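Local coordinates for extracellular solute-binding protein family 5 (Brucella melitensis, PDB 4ONY) that probably binds peptides or related solutes in the periplasm and hands them to an ABC transporter for import, at residues P320-R325 with Q329-L334; A426-P429 with P433-F436; I438-P443 with K447-Y452; E464-D469 with Q474-T479. One frame throughout, in Å; residues are numbered along the deposited sequence.

Contact 1: residues P320-R325 with Q329-L334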
loop_
_atom_site.group_PDB
_atom_site.type_symbol
_atom_site.label_atom_id
_atom_site.label_comp_id
_atom_site.label_asym_id
_atom_site.label_seq_id
_atom_site.Cartn_x
_atom_site.Cartn_y
_atom_site.Cartn_z
ATOM N N PRO A 320 9.412 29.880 -5.785
ATOM C CA PRO A 320 8.548 31.014 -5.501
ATOM C C PRO A 320 7.204 31.019 -6.292
ATOM O O PRO A 320 6.147 31.460 -5.791
ATOM C CB PRO A 320 9.427 32.194 -5.910
ATOM C CG PRO A 320 10.823 31.708 -5.570
ATOM C CD PRO A 320 10.825 30.260 -5.892
ATOM N N ILE A 321 7.226 30.555 -7.530
ATOM C CA ILE A 321 5.985 30.517 -8.312
ATOM C C ILE A 321 4.845 29.804 -7.586
ATOM O O ILE A 321 3.686 30.088 -7.858
ATOM C CB ILE A 321 6.156 29.809 -9.673
ATOM C CG1 ILE A 321 6.793 28.444 -9.483
ATOM C CG2 ILE A 321 6.971 30.689 -10.613
ATOM C CD1 ILE A 321 6.824 27.616 -10.742
ATOM N N PHE A 322 5.176 28.858 -6.695
ATOM C CA PHE A 322 4.174 28.003 -6.058
ATOM C C PHE A 322 4.186 28.125 -4.523
ATOM O O PHE A 322 3.625 27.277 -3.833
ATOM C CB PHE A 322 4.405 26.538 -6.431
ATOM C CG PHE A 322 4.123 26.168 -7.887
ATOM C CD1 PHE A 322 3.131 26.795 -8.635
ATOM C CD2 PHE A 322 4.764 25.094 -8.438
ATOM C CE1 PHE A 322 2.862 26.423 -9.939
ATOM C CE2 PHE A 322 4.502 24.693 -9.736
ATOM C CZ PHE A 322 3.542 25.362 -10.483
ATOM N N ALA A 323 4.795 29.185 -3.987
ATOM C CA ALA A 323 4.855 29.347 -2.556
ATOM C C ALA A 323 3.522 29.744 -1.900
ATOM O O ALA A 323 3.301 29.513 -0.708
ATOM C CB ALA A 323 5.923 30.373 -2.215
ATOM N N ASP A 324 2.624 30.314 -2.685
ATOM C CA ASP A 324 1.407 30.910 -2.158
ATOM C C ASP A 324 0.326 29.880 -2.313
ATOM O O ASP A 324 -0.050 29.509 -3.439
ATOM C CB ASP A 324 1.078 32.200 -2.963
ATOM C CG ASP A 324 -0.047 33.010 -2.367
ATOM O OD1 ASP A 324 -0.925 32.418 -1.701
ATOM O OD2 ASP A 324 -0.029 34.247 -2.573
ATOM N N ARG A 325 -0.263 29.445 -1.204
ATOM C CA ARG A 325 -1.292 28.439 -1.302
ATOM C C ARG A 325 -2.532 28.856 -2.066
ATOM O O ARG A 325 -3.278 27.984 -2.547
ATOM C CB ARG A 325 -1.743 27.953 0.080
ATOM C CG ARG A 325 -2.610 28.934 0.850
ATOM C CD ARG A 325 -3.019 28.291 2.205
ATOM N NE ARG A 325 -3.990 29.119 2.937
ATOM C CZ ARG A 325 -4.412 28.809 4.173
ATOM N NH1 ARG A 325 -3.887 27.756 4.786
ATOM N NH2 ARG A 325 -5.308 29.538 4.779
ATOM N N GLN A 329 -4.190 26.699 -4.956
ATOM C CA GLN A 329 -5.629 26.440 -4.933
ATOM C C GLN A 329 -6.287 26.779 -6.280
ATOM O O GLN A 329 -7.035 25.979 -6.822
ATOM C CB GLN A 329 -6.279 27.251 -3.818
ATOM C CG GLN A 329 -7.737 26.969 -3.471
ATOM C CD GLN A 329 -8.277 28.039 -2.496
ATOM O OE1 GLN A 329 -7.563 28.998 -2.081
ATOM N NE2 GLN A 329 -9.488 27.908 -2.158
ATOM N N ALA A 330 -6.001 27.973 -6.816
ATOM C CA ALA A 330 -6.501 28.373 -8.142
ATOM C C ALA A 330 -6.110 27.373 -9.232
ATOM O O ALA A 330 -6.956 26.962 -10.052
ATOM C CB ALA A 330 -5.951 29.744 -8.531
ATOM N N LEU A 331 -4.834 27.015 -9.285
ATOM C CA LEU A 331 -4.359 26.144 -10.381
ATOM C C LEU A 331 -4.957 24.737 -10.309
ATOM O O LEU A 331 -5.214 24.131 -11.333
ATOM C CB LEU A 331 -2.841 26.055 -10.413
ATOM C CG LEU A 331 -2.158 27.410 -10.674
ATOM C CD1 LEU A 331 -0.645 27.260 -10.648
ATOM C CD2 LEU A 331 -2.575 28.207 -11.880
ATOM N N GLY A 332 -5.137 24.232 -9.093
ATOM C CA GLY A 332 -5.862 23.000 -8.842
ATOM C C GLY A 332 -7.277 22.980 -9.421
ATOM O O GLY A 332 -7.730 21.932 -9.858
ATOM N N LEU A 333 -7.969 24.116 -9.442
ATOM C CA LEU A 333 -9.356 24.121 -9.917
ATOM C C LEU A 333 -9.424 23.876 -11.427
ATOM O O LEU A 333 -10.482 23.498 -11.945
ATOM C CB LEU A 333 -10.008 25.482 -9.603
ATOM C CG LEU A 333 -10.137 25.856 -8.147
ATOM C CD1 LEU A 333 -10.531 27.326 -8.028
ATOM C CD2 LEU A 333 -11.116 24.954 -7.417
ATOM N N LEU A 334 -8.305 24.085 -12.135
ATOM C CA LEU A 334 -8.332 24.077 -13.592
ATOM C C LEU A 334 -8.208 22.698 -14.260
ATOM O O LEU A 334 -8.500 22.561 -15.470
ATOM C CB LEU A 334 -7.263 25.005 -14.132
ATOM C CG LEU A 334 -7.452 26.450 -13.719
ATOM C CD1 LEU A 334 -6.272 27.244 -14.172
ATOM C CD2 LEU A 334 -8.724 27.026 -14.345
#
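The F322 ring carries I321 CD1 on one face, and L331 CD1 approaches its CE1 obliquely from across the contact. I321 CD1 sits 3.8 Å above the ring plane, over its centre. L331 CD1 comes to 3.7 Å from F322 CE1, and the two side chains cross at about a right angle. Two further rings, F315 and F436, make edge-to-face pairs with F322, which places its phenyl in an aromatic cluster. F322 has CG anti to its carbonyl carbon (chi1 -69°), and from there the ring extends to the helix although the bond from CA to CB does not point at it.

The second link is a backbone one. Q329 N donates to R325 O at 2.9 Å, an i to i+4 bond of the first helical turn, with an N-H...O angle of 155°. The same oxygen lies 3.3 Å from Q329 CB, while the remainder of the Q329 side chain is extended. D324 is the N-cap: its side chain caps a backbone N just past the segment, and its OD2 forms a salt bridge with R326 NH2. R325 NH1 bonds to G381 O, and R328 NH1 reaches back to F322 O.

The contact thus lays the loop after strand 310-315 along helix 325-333, bonded at its first turn and packed against L331 further on. A330 and L333 of that helix lie on helix 404-416, and L331 packs on L456 of helix 443-458.

Contact 2: residues A426-P429 with P433-F436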
loop_
_atom_site.group_PDB
_atom_site.type_symbol
_atom_site.label_atom_id
_atom_site.label_comp_id
_atom_site.label_asym_id
_atom_site.label_seq_id
_atom_site.Cartn_x
_atom_site.Cartn_y
_atom_site.Cartn_z
ATOM N N ALA A 426 -1.511 35.552 -18.169
ATOM C CA ALA A 426 -1.545 35.682 -16.726
ATOM C C ALA A 426 -0.197 36.214 -16.282
ATOM O O ALA A 426 0.840 35.626 -16.618
ATOM C CB ALA A 426 -1.783 34.347 -16.096
ATOM N N ILE A 427 -0.206 37.296 -15.515
ATOM C CA ILE A 427 1.007 37.937 -15.066
ATOM C C ILE A 427 1.132 37.737 -13.561
ATOM O O ILE A 427 0.228 38.129 -12.786
ATOM C CB ILE A 427 0.956 39.437 -15.347
ATOM C CG1 ILE A 427 0.682 39.750 -16.836
ATOM C CG2 ILE A 427 2.236 40.092 -14.902
ATOM C CD1 ILE A 427 1.649 39.112 -17.793
ATOM N N ASP A 428 2.270 37.186 -13.128
ATOM C CA ASP A 428 2.468 36.916 -11.690
ATOM C C ASP A 428 2.744 38.187 -10.872
ATOM O O ASP A 428 2.866 39.279 -11.430
ATOM C CB ASP A 428 3.484 35.779 -11.437
ATOM C CG ASP A 428 4.933 36.204 -11.592
ATOM O OD1 ASP A 428 5.282 37.397 -11.522
ATOM O OD2 ASP A 428 5.737 35.301 -11.840
ATOM N N PRO A 429 2.809 38.059 -9.534
ATOM C CA PRO A 429 2.925 39.286 -8.755
ATOM C C PRO A 429 4.257 39.964 -8.900
ATOM O O PRO A 429 4.356 41.110 -8.469
ATOM C CB PRO A 429 2.768 38.804 -7.309
ATOM C CG PRO A 429 2.022 37.518 -7.403
ATOM C CD PRO A 429 2.516 36.894 -8.676
ATOM N N PRO A 433 5.325 37.149 -16.983
ATOM C CA PRO A 433 4.338 36.171 -17.449
ATOM C C PRO A 433 4.468 34.823 -16.713
ATOM O O PRO A 433 5.581 34.349 -16.468
ATOM C CB PRO A 433 4.658 36.024 -18.945
ATOM C CG PRO A 433 5.330 37.306 -19.302
ATOM C CD PRO A 433 6.148 37.640 -18.079
ATOM N N PHE A 434 3.335 34.257 -16.291
ATOM C CA PHE A 434 3.358 33.076 -15.419
ATOM C C PHE A 434 3.623 31.840 -16.274
ATOM O O PHE A 434 2.888 31.563 -17.229
ATOM C CB PHE A 434 2.042 32.925 -14.645
ATOM C CG PHE A 434 2.119 31.933 -13.517
ATOM C CD1 PHE A 434 3.079 32.064 -12.539
ATOM C CD2 PHE A 434 1.235 30.894 -13.411
ATOM C CE1 PHE A 434 3.175 31.162 -11.462
ATOM C CE2 PHE A 434 1.291 30.003 -12.350
ATOM C CZ PHE A 434 2.265 30.115 -11.368
ATOM N N ALA A 435 4.655 31.104 -15.916
ATOM C CA ALA A 435 5.090 29.957 -16.662
ATOM C C ALA A 435 5.762 28.947 -15.734
ATOM O O ALA A 435 6.380 29.337 -14.761
ATOM C CB ALA A 435 6.065 30.398 -17.719
ATOM N N PHE A 436 5.623 27.661 -16.041
ATOM C CA PHE A 436 6.301 26.655 -15.290
ATOM C C PHE A 436 6.436 25.376 -16.086
ATOM O O PHE A 436 5.868 25.252 -17.183
ATOM C CB PHE A 436 5.621 26.384 -13.946
ATOM C CG PHE A 436 4.237 25.804 -14.027
ATOM C CD1 PHE A 436 4.047 24.424 -13.956
ATOM C CD2 PHE A 436 3.117 26.629 -14.015
ATOM C CE1 PHE A 436 2.777 23.889 -13.952
ATOM C CE2 PHE A 436 1.840 26.103 -13.982
ATOM C CZ PHE A 436 1.672 24.725 -13.970
HETATM O O HOH W 1 6.530 33.356 -13.966
#
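A426 O accepts the backbone N-H of F434 at 2.9 Å and 163°, beside a single bridge in which the CA atoms of I427 and P433 lie 4.5 Å apart. Three side-chain contacts accompany it. A426 CB faces F434 CB at 4.3 Å, and on I427 the terminal CD1 reaches P433 CA at 4.0 Å, with the proline CG a little farther off. D428 touches the F434 ring with its methylene, CB to CD1 at 3.9 Å, in an oblique approach.

The D428 carboxylate does separate work with each oxygen. Its CG stands between the backbone N and the carbonyl carbon (chi1 78°), from where the group reaches both the intervening turn and a water. OD1 accepts from K432 N and is hydrogen-bonded to T430 OG1 in that turn. OD2 takes one proton of the water at 3.0 Å, and the water gives its other to P433 O at 2.9 Å, bridging the two segments.

The arrangement closes the loop between two sheets. I427 belongs to strand 425-427, whose partner is strand 420-422, and F436 lies in strand 435-440 of the six-stranded mixed sheet. F434 pairs edge-to-face with F419 and touches I461, just ahead of strand 462-467.

Contact 3: residues I438-P443 with K447-Y452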
loop_
_atom_site.group_PDB
_atom_site.type_symbol
_atom_site.label_atom_id
_atom_site.label_comp_id
_atom_site.label_asym_id
_atom_site.label_seq_id
_atom_site.Cartn_x
_atom_site.Cartn_y
_atom_site.Cartn_z
ATOM N N ILE A 438 6.252 21.101 -16.218
ATOM C CA ILE A 438 5.872 19.795 -15.668
ATOM C C ILE A 438 6.874 18.735 -16.158
ATOM O O ILE A 438 6.963 18.478 -17.385
ATOM C CB ILE A 438 4.453 19.382 -16.066
ATOM C CG1 ILE A 438 3.436 20.450 -15.619
ATOM C CG2 ILE A 438 4.101 18.048 -15.423
ATOM C CD1 ILE A 438 2.015 20.178 -16.071
ATOM N N MET A 439 7.638 18.153 -15.233
ATOM C CA MET A 439 8.584 17.100 -15.568
ATOM C C MET A 439 7.819 15.769 -15.534
ATOM O O MET A 439 7.240 15.368 -14.474
ATOM C CB MET A 439 9.757 17.065 -14.599
ATOM C CG MET A 439 10.842 16.035 -14.965
ATOM S SD MET A 439 12.357 16.066 -13.938
ATOM C CE MET A 439 11.666 15.572 -12.298
ATOM N N THR A 440 7.829 15.078 -16.668
ATOM C CA THR A 440 7.096 13.809 -16.815
ATOM C C THR A 440 8.016 12.632 -17.098
ATOM O O THR A 440 9.098 12.810 -17.667
ATOM C CB THR A 440 6.124 13.894 -17.971
ATOM O OG1 THR A 440 6.804 14.360 -19.127
ATOM C CG2 THR A 440 5.029 14.829 -17.642
ATOM N N ARG A 441 7.612 11.427 -16.702
ATOM C CA ARG A 441 8.524 10.259 -16.920
ATOM C C ARG A 441 8.129 9.314 -18.022
ATOM O O ARG A 441 8.881 8.375 -18.270
ATOM C CB ARG A 441 8.752 9.371 -15.699
ATOM C CG ARG A 441 7.989 9.622 -14.452
ATOM C CD ARG A 441 7.948 8.322 -13.653
ATOM N NE ARG A 441 8.035 8.535 -12.201
ATOM C CZ ARG A 441 9.067 8.177 -11.413
ATOM N NH1 ARG A 441 10.173 7.562 -11.881
ATOM N NH2 ARG A 441 8.988 8.436 -10.114
ATOM N N SER A 442 6.951 9.484 -18.620
ATOM C CA SER A 442 6.382 8.465 -19.520
ATOM C C SER A 442 5.301 9.046 -20.410
ATOM O O SER A 442 4.778 10.130 -20.128
ATOM C CB SER A 442 5.743 7.318 -18.761
ATOM O OG SER A 442 4.503 7.733 -18.181
ATOM N N PRO A 443 4.954 8.309 -21.487
ATOM C CA PRO A 443 3.910 8.812 -22.370
ATOM C C PRO A 443 2.554 8.923 -21.690
ATOM O O PRO A 443 1.845 9.870 -21.957
ATOM C CB PRO A 443 3.905 7.801 -23.511
ATOM C CG PRO A 443 5.342 7.341 -23.569
ATOM C CD PRO A 443 5.699 7.195 -22.115
ATOM N N LYS A 447 0.475 12.473 -21.549
ATOM C CA LYS A 447 -0.881 12.610 -22.017
ATOM C C LYS A 447 -1.737 13.401 -21.027
ATOM O O LYS A 447 -2.476 14.297 -21.428
ATOM C CB LYS A 447 -1.493 11.252 -22.260
ATOM C CG LYS A 447 -2.888 11.339 -22.852
ATOM C CD LYS A 447 -3.603 9.989 -22.764
ATOM C CE LYS A 447 -2.983 8.938 -23.667
ATOM N NZ LYS A 447 -3.572 7.598 -23.364
ATOM N N ILE A 448 -1.624 13.092 -19.740
ATOM C CA ILE A 448 -2.417 13.817 -18.734
ATOM C C ILE A 448 -1.892 15.243 -18.496
ATOM O O ILE A 448 -2.656 16.175 -18.284
ATOM C CB ILE A 448 -2.577 13.004 -17.431
ATOM C CG1 ILE A 448 -3.706 13.555 -16.591
ATOM C CG2 ILE A 448 -1.347 12.972 -16.570
ATOM C CD1 ILE A 448 -5.050 13.424 -17.275
ATOM N N ALA A 449 -0.593 15.427 -18.608
ATOM C CA ALA A 449 -0.004 16.755 -18.474
ATOM C C ALA A 449 -0.456 17.670 -19.634
ATOM O O ALA A 449 -0.738 18.853 -19.428
ATOM C CB ALA A 449 1.493 16.662 -18.440
ATOM N N LEU A 450 -0.522 17.097 -20.831
ATOM C CA LEU A 450 -1.017 17.799 -22.001
ATOM C C LEU A 450 -2.428 18.266 -21.779
ATOM O O LEU A 450 -2.763 19.356 -22.164
ATOM C CB LEU A 450 -0.960 16.917 -23.263
ATOM C CG LEU A 450 0.440 16.817 -23.893
ATOM C CD1 LEU A 450 0.532 15.635 -24.869
ATOM C CD2 LEU A 450 0.800 18.120 -24.637
ATOM N N ALA A 451 -3.266 17.426 -21.182
ATOM C CA ALA A 451 -4.644 17.817 -20.933
ATOM C C ALA A 451 -4.699 18.984 -19.923
ATOM O O ALA A 451 -5.440 19.929 -20.124
ATOM C CB ALA A 451 -5.462 16.627 -20.462
ATOM N N TYR A 452 -3.888 18.924 -18.862
ATOM C CA TYR A 452 -3.863 19.985 -17.875
ATOM C C TYR A 452 -3.312 21.283 -18.514
ATOM O O TYR A 452 -3.846 22.377 -18.293
ATOM C CB TYR A 452 -2.983 19.559 -16.693
ATOM C CG TYR A 452 -2.996 20.398 -15.451
ATOM C CD1 TYR A 452 -4.085 21.189 -15.103
ATOM C CD2 TYR A 452 -1.950 20.324 -14.549
ATOM C CE1 TYR A 452 -4.111 21.949 -13.935
ATOM C CE2 TYR A 452 -1.971 21.053 -13.358
ATOM C CZ TYR A 452 -3.065 21.891 -13.055
ATOM O OH TYR A 452 -3.105 22.618 -11.864
#
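T440 holds OG1 between its backbone N and carbonyl carbon (chi1 51°), an orientation that leaves CG2 to meet A449 CB at 4.1 Å while the hydroxyl is bonded to T467 OG1 on the next strand. On Y452, CG is anti to the backbone N (chi1 -170°), and the ring is carried to I438, whose CD1 approaches CD2 obliquely at 4.2 Å. I438 has a second branch in use: CG2 lies 4.2 Å from A449 CB. The small A449 methyl therefore meets methyls of both I438 and T440, and the strand-to-helix packing rests on these apolar groups.

Where the chain turns into the helix, K447 N donates to P443 O at 3.0 Å, closing the first turn. S442 is the N-cap; its OG accepts from E445 N, and E445 OE2 accepts from the N of R441, the residue before the cap.

The strand and helix segments run nearly antiparallel, at 162°, with axes 9.7 Å apart. This is the first half of a beta-alpha-beta unit in which helix 443-458 connects parallel neighbours, strands 435-440 and 462-467. I465 packs on A449 from the second strand, and Y452 stacks on F313 of strand 310-315.

Contact 4: residues E464-D469 with Q474-T479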
loop_
_atom_site.group_PDB
_atom_site.type_symbol
_atom_site.label_atom_id
_atom_site.label_comp_id
_atom_site.label_asym_id
_atom_site.label_seq_id
_atom_site.Cartn_x
_atom_site.Cartn_y
_atom_site.Cartn_z
ATOM N N GLU A 464 5.420 24.210 -19.811
ATOM C CA GLU A 464 6.317 23.376 -20.610
ATOM C C GLU A 464 6.264 21.937 -20.103
ATOM O O GLU A 464 6.318 21.709 -18.900
ATOM C CB GLU A 464 7.746 23.918 -20.500
ATOM C CG GLU A 464 7.885 25.394 -20.922
ATOM C CD GLU A 464 9.133 26.048 -20.380
ATOM O OE1 GLU A 464 9.914 25.477 -19.567
ATOM O OE2 GLU A 464 9.331 27.205 -20.749
ATOM N N ILE A 465 6.078 20.979 -20.985
ATOM C CA ILE A 465 6.102 19.588 -20.575
ATOM C C ILE A 465 7.425 19.015 -21.000
ATOM O O ILE A 465 7.751 19.018 -22.174
ATOM C CB ILE A 465 4.919 18.806 -21.157
ATOM C CG1 ILE A 465 3.612 19.386 -20.579
ATOM C CG2 ILE A 465 5.018 17.339 -20.771
ATOM C CD1 ILE A 465 2.383 18.984 -21.329
ATOM N N HIS A 466 8.203 18.513 -20.058
ATOM C CA HIS A 466 9.532 18.047 -20.369
ATOM C C HIS A 466 9.679 16.594 -19.903
ATOM O O HIS A 466 9.651 16.333 -18.691
ATOM C CB HIS A 466 10.489 18.961 -19.611
ATOM C CG HIS A 466 11.928 18.698 -19.917
ATOM N ND1 HIS A 466 12.841 18.324 -18.949
ATOM C CD2 HIS A 466 12.598 18.692 -21.087
ATOM C CE1 HIS A 466 14.011 18.098 -19.514
ATOM N NE2 HIS A 466 13.893 18.332 -20.806
ATOM N N THR A 467 9.771 15.651 -20.830
ATOM C CA THR A 467 9.955 14.247 -20.466
ATOM C C THR A 467 11.430 13.922 -20.273
ATOM O O THR A 467 12.259 14.280 -21.098
ATOM C CB THR A 467 9.339 13.252 -21.468
ATOM O OG1 THR A 467 7.936 13.245 -21.276
ATOM C CG2 THR A 467 9.789 11.772 -21.162
ATOM N N VAL A 468 11.735 13.266 -19.160
ATOM C CA VAL A 468 13.099 12.949 -18.748
ATOM C C VAL A 468 13.116 11.426 -18.487
ATOM O O VAL A 468 12.161 10.866 -17.953
ATOM C CB VAL A 468 13.464 13.788 -17.497
ATOM C CG1 VAL A 468 14.868 13.510 -16.979
ATOM C CG2 VAL A 468 13.367 15.275 -17.803
ATOM N N ASP A 469 14.182 10.751 -18.894
ATOM C CA ASP A 469 14.278 9.322 -18.685
ATOM C C ASP A 469 14.425 9.030 -17.196
ATOM O O ASP A 469 14.785 9.911 -16.407
ATOM C CB ASP A 469 15.474 8.745 -19.441
ATOM C CG ASP A 469 15.261 8.726 -20.949
ATOM O OD1 ASP A 469 14.129 8.393 -21.378
ATOM O OD2 ASP A 469 16.225 9.024 -21.690
ATOM N N GLN A 474 15.015 10.613 -11.515
ATOM C CA GLN A 474 15.352 10.351 -10.094
ATOM C C GLN A 474 16.458 11.257 -9.568
ATOM O O GLN A 474 16.444 11.650 -8.421
ATOM C CB GLN A 474 15.790 8.909 -9.886
ATOM C CG GLN A 474 14.707 7.895 -10.121
ATOM C CD GLN A 474 13.563 7.971 -9.110
ATOM O OE1 GLN A 474 12.417 7.678 -9.467
ATOM N NE2 GLN A 474 13.869 8.335 -7.856
ATOM N N GLN A 475 17.436 11.581 -10.410
ATOM C CA GLN A 475 18.477 12.572 -10.028
ATOM C C GLN A 475 17.821 13.922 -9.653
ATOM O O GLN A 475 18.197 14.558 -8.658
ATOM C CB GLN A 475 19.533 12.783 -11.155
ATOM C CG GLN A 475 20.533 11.649 -11.332
ATOM C CD GLN A 475 21.474 11.863 -12.539
ATOM O OE1 GLN A 475 21.239 12.699 -13.401
ATOM N NE2 GLN A 475 22.498 11.071 -12.612
ATOM N N ARG A 476 16.843 14.349 -10.431
ATOM C CA ARG A 476 16.113 15.615 -10.149
ATOM C C ARG A 476 15.161 15.527 -8.938
ATOM O O ARG A 476 14.988 16.514 -8.202
ATOM C CB ARG A 476 15.428 16.090 -11.445
ATOM C CG ARG A 476 16.481 16.603 -12.453
ATOM C CD ARG A 476 15.926 17.108 -13.768
ATOM N NE ARG A 476 15.044 18.251 -13.545
ATOM C CZ ARG A 476 14.396 18.912 -14.516
ATOM N NH1 ARG A 476 14.482 18.493 -15.781
ATOM N NH2 ARG A 476 13.587 19.951 -14.215
ATOM N N LEU A 477 14.540 14.369 -8.738
ATOM C CA LEU A 477 13.718 14.151 -7.556
ATOM C C LEU A 477 14.558 14.321 -6.290
ATOM O O LEU A 477 14.151 14.941 -5.310
ATOM C CB LEU A 477 13.141 12.731 -7.550
ATOM C CG LEU A 477 11.845 12.477 -8.318
ATOM C CD1 LEU A 477 11.243 11.104 -7.974
ATOM C CD2 LEU A 477 10.855 13.578 -8.055
ATOM N N GLN A 478 15.746 13.768 -6.332
ATOM C CA GLN A 478 16.627 13.772 -5.186
ATOM C C GLN A 478 16.903 15.175 -4.637
ATOM O O GLN A 478 17.013 15.348 -3.416
ATOM C CB GLN A 478 17.943 13.062 -5.588
ATOM C CG GLN A 478 19.037 13.131 -4.553
ATOM C CD GLN A 478 18.929 12.043 -3.515
ATOM O OE1 GLN A 478 18.026 11.197 -3.532
ATOM N NE2 GLN A 478 19.882 12.056 -2.601
ATOM N N THR A 479 17.039 16.148 -5.534
ATOM C CA THR A 479 17.407 17.516 -5.195
ATOM C C THR A 479 16.188 18.438 -5.270
ATOM O O THR A 479 16.335 19.627 -5.142
ATOM C CB THR A 479 18.463 18.077 -6.198
ATOM O OG1 THR A 479 17.949 17.985 -7.513
ATOM C CG2 THR A 479 19.810 17.252 -6.150
#
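R476 NH1 lies 3.6 Å from H466 ND1 and 3.8 Å from CE1 of the same imidazole, too loosely placed to count as a hydrogen bond. Each flat group meets the other at its edge: NH1 stands near the plane of the ring, and ND1 near that of the guanidinium, although the two planes are turned 40° apart. V468 adds a methyl on an oblique line, CG2 to R476 NH1 at 4.0 Å. Both H466 and V468 cross the arginine at about a right angle.

The second shell explains where the guanidinium sits. R476 is extended through its second torsion and bends at the third (chi3 62°), and the turned end finds two stronger partners outside these segments: NH2 forms a salt bridge with E437 OE1, and NE donates to D481 O. M439 of strand 435-440 also touches the R476 chain, and V468 packs on the same methionine. H466 touches E437 as well, so one glutamate borders both residues of the pair. On the backbone, H466 and V468 are bonded to T440, which fixes them beside strand 435-440.

The chemistry is that of an arginine anchored by a carboxylate and a carbonyl, with histidine as a looser neighbour at the surface. The positive charge of R476 would probably disfavour protonation of H466, an effect that E437 may partly offset.

All four contacts belong to one lobe and gather around the same mixed sheet. Contacts 1 and 2, with centres about 11 Å apart, share an apolar core in which L331 CD1 lies 3.8 Å from F434 CE2. Contact 1 joins contact 3 through L331 O and Y452 OH, at 2.6 Å. Strand 435-440 runs from contact 2 into contact 3, and F436 O meets E464 N of contact 4 at 2.9 Å. Contacts 3 and 4 are joined by I438 N and E464 O at 2.8 Å, and pack where M439 SD lies 3.5 Å from R476 NE. The bound 1-ethoxy-2-(2-ethoxyethoxy)ethane sits in a pocket formed by Q222, Q225, R226, Y256 and Y257, to which none of the contacts contributes.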